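Local coordinates for PhnB protein (Bacillus cereus, PDB 3OMS) that is of unknown function but belongs to the PhnB-like glyoxalase superfamily and may be a 3-demethylubiquinone-9 3-methyltransferase, at residues E90-E93 and E94-V98. Residues are numbered along the deposited sequence; the frame is centred on the assembly and turned at random. Where two conformers were deposited one is given.
Sequences ETEE and EIDTV
Glu94 reaches back to Glu90 at the N-terminal cap of helix 92-103: its OE1 accepts a hydrogen bond of 2.8 Å from Glu90 N, on the syn side but 33° out of the carboxylate plane. An extended chain, with CG anti to the backbone N (chi1 172°), carries the carboxylate there. Thr91 is the N-cap; its OG1, set between the backbone N and the carbonyl carbon, accepts from Glu94 N (3.1 Å), the capping bond, and also lies near Glu94 CB. The regular helical bonds then begin with Ile95 N to Thr91 O and Asp96 N to Glu92 O. Glu93 O takes two bonds from opposite faces of its carbonyl plane, from Thr97 N and Thr97 OG1, each 3.0 Å long. Two acidic pairs come close along this turn. Glu90 OE1 and Glu94 OE1 approach to 3.2 Å, a closeness that Lys10 of the second subunit probably makes tolerable by salt-bridging both side chains across the dimer; Glu92 OE1 and Asp96 OD1, their carboxylate planes 64° apart, both form salt bridges to Lys120. Ile95 turns inward onto Cys89 and Leu134 of the sheet, fastening the helix to the βαβββ module characteristic of the glyoxalase fold, while its CG2 lies 3.2 Å from Glu92 O.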
ATOM      1  N   GLU A  90      13.120 -11.006  11.193  1.00 48.98           N
ATOM      2  CA  GLU A  90      13.364 -11.931  12.320  0.50 51.37           C
ATOM      3  C   GLU A  90      14.749 -11.738  12.934  1.00 52.46           C
ATOM      4  O   GLU A  90      14.964 -11.955  14.158  1.00 54.35           O
ATOM      5  CB  GLU A  90      13.291 -13.394  11.841  0.50 52.98           C
ATOM      6  CG  GLU A  90      11.893 -13.924  11.481  0.50 54.92           C
ATOM      7  CD  GLU A  90      11.337 -13.331  10.200  0.50 53.84           C
ATOM      8  OE1 GLU A  90      11.839 -13.676   9.113  0.50 53.65           O
ATOM      9  OE2 GLU A  90      10.384 -12.522  10.286  0.50 56.21           O
ATOM     10  N   THR A  91      15.716 -11.396  12.072  1.00 49.87           N
ATOM     11  CA  THR A  91      17.119 -11.264  12.497  1.00 50.82           C
ATOM     12  C   THR A  91      17.780  -9.986  12.005  1.00 49.69           C
ATOM     13  O   THR A  91      17.352  -9.388  10.989  1.00 46.02           O
ATOM     14  CB  THR A  91      17.984 -12.408  11.981  1.00 52.10           C
ATOM     15  OG1 THR A  91      17.980 -12.395  10.552  1.00 47.86           O
ATOM     16  CG2 THR A  91      17.483 -13.787  12.505  1.00 53.15           C
ATOM     17  N   GLU A  92      18.783  -9.572  12.777  1.00 50.97           N
ATOM     18  CA  GLU A  92      19.674  -8.469  12.452  1.00 51.37           C
ATOM     19  C   GLU A  92      20.281  -8.639  11.075  1.00 49.75           C
ATOM     20  O   GLU A  92      20.314  -7.697  10.290  1.00 48.34           O
ATOM     21  CB  GLU A  92      20.797  -8.378  13.490  1.00 54.97           C
ATOM     22  CG  GLU A  92      20.521  -7.373  14.606  1.00 59.44           C
ATOM     23  CD  GLU A  92      21.149  -6.011  14.328  1.00 64.12           C
ATOM     24  OE1 GLU A  92      20.960  -5.469  13.209  1.00 67.49           O
ATOM     25  OE2 GLU A  92      21.849  -5.491  15.221  1.00 68.78           O
ATOM     26  N   GLU A  93      20.737  -9.843  10.769  1.00 50.38           N
ATOM     27  CA  GLU A  93      21.286 -10.114   9.454  1.00 49.79           C
ATOM     28  C   GLU A  93      20.282  -9.817   8.358  1.00 45.95           C
ATOM     29  O   GLU A  93      20.629  -9.203   7.350  1.00 42.42           O
ATOM     30  CB  GLU A  93      21.743 -11.555   9.339  1.00 53.23           C
ATOM     31  CG  GLU A  93      22.063 -12.000   7.908  1.00 56.47           C
ATOM     32  CD  GLU A  93      22.857 -13.312   7.849  1.00 63.88           C
ATOM     33  OE1 GLU A  93      23.528 -13.671   8.850  1.00 69.26           O
ATOM     34  OE2 GLU A  93      22.806 -13.979   6.787  1.00 67.85           O
ATOM     35  N   GLU A  94      19.034 -10.259   8.546  1.00 43.47           N
ATOM     36  CA  GLU A  94      18.049 -10.054   7.521  1.00 40.73           C
ATOM     37  C   GLU A  94      17.790  -8.554   7.342  1.00 37.44           C
ATOM     38  O   GLU A  94      17.705  -8.090   6.218  1.00 35.06           O
ATOM     39  CB  GLU A  94      16.741 -10.776   7.856  1.00 40.96           C
ATOM     40  CG  GLU A  94      15.588 -10.440   6.913  1.00 41.93           C
ATOM     41  CD  GLU A  94      14.196 -10.868   7.447  1.00 45.78           C
ATOM     42  OE1 GLU A  94      14.063 -11.418   8.569  1.00 48.38           O
ATOM     43  OE2 GLU A  94      13.227 -10.569   6.754  1.00 48.13           O
ATOM     44  N   ILE A  95      17.615  -7.810   8.430  1.00 37.24           N
ATOM     45  CA  ILE A  95      17.246  -6.396   8.306  1.00 35.25           C
ATOM     46  C   ILE A  95      18.400  -5.615   7.663  1.00 34.67           C
ATOM     47  O   ILE A  95      18.182  -4.774   6.765  1.00 32.14           O
ATOM     48  CB  ILE A  95      16.735  -5.747   9.641  1.00 35.38           C
ATOM     49  CG1 ILE A  95      16.194  -4.330   9.327  1.00 36.10           C
ATOM     50  CG2 ILE A  95      17.859  -5.661  10.741  1.00 37.15           C
ATOM     51  CD1 ILE A  95      15.304  -3.664  10.440  1.00 37.43           C
ATOM     52  N   ASP A  96      19.631  -5.941   8.061  1.00 36.53           N
ATOM     53  CA  ASP A  96      20.839  -5.304   7.504  1.00 37.71           C
ATOM     54  C   ASP A  96      20.926  -5.530   6.007  1.00 37.28           C
ATOM     55  O   ASP A  96      21.169  -4.587   5.234  1.00 36.90           O
ATOM     56  CB  ASP A  96      22.123  -5.840   8.176  1.00 39.98           C
ATOM     57  CG  ASP A  96      22.299  -5.330   9.594  1.00 43.65           C
ATOM     58  OD1 ASP A  96      21.645  -4.333  10.011  1.00 40.61           O
ATOM     59  OD2 ASP A  96      23.106  -5.943  10.329  1.00 45.53           O
ATOM     60  N   THR A  97      20.698  -6.772   5.591  1.00 37.38           N
ATOM     61  CA  THR A  97      20.782  -7.133   4.183  1.00 37.58           C
ATOM     62  C   THR A  97      19.676  -6.515   3.350  1.00 34.63           C
ATOM     63  O   THR A  97      19.960  -5.959   2.302  1.00 34.67           O
ATOM     64  CB  THR A  97      20.737  -8.650   3.967  1.00 38.87           C
ATOM     65  OG1 THR A  97      21.836  -9.238   4.652  1.00 41.28           O
ATOM     66  CG2 THR A  97      20.880  -8.960   2.479  1.00 41.28           C
ATOM     67  N   VAL A  98      18.424  -6.612   3.792  1.00 33.83           N
ATOM     68  CA  VAL A  98      17.331  -6.095   3.005  1.00 31.73           C
ATOM     69  C   VAL A  98      17.385  -4.564   2.928  1.00 30.08           C
ATOM     70  O   VAL A  98      17.137  -3.977   1.879  1.00 28.94           O
ATOM     71  CB  VAL A  98      15.954  -6.510   3.567  1.00 32.32           C
ATOM     72  CG1 VAL A  98      14.865  -6.015   2.694  1.00 30.01           C
ATOM     73  CG2 VAL A  98      15.835  -8.019   3.722  1.00 36.68           C
TER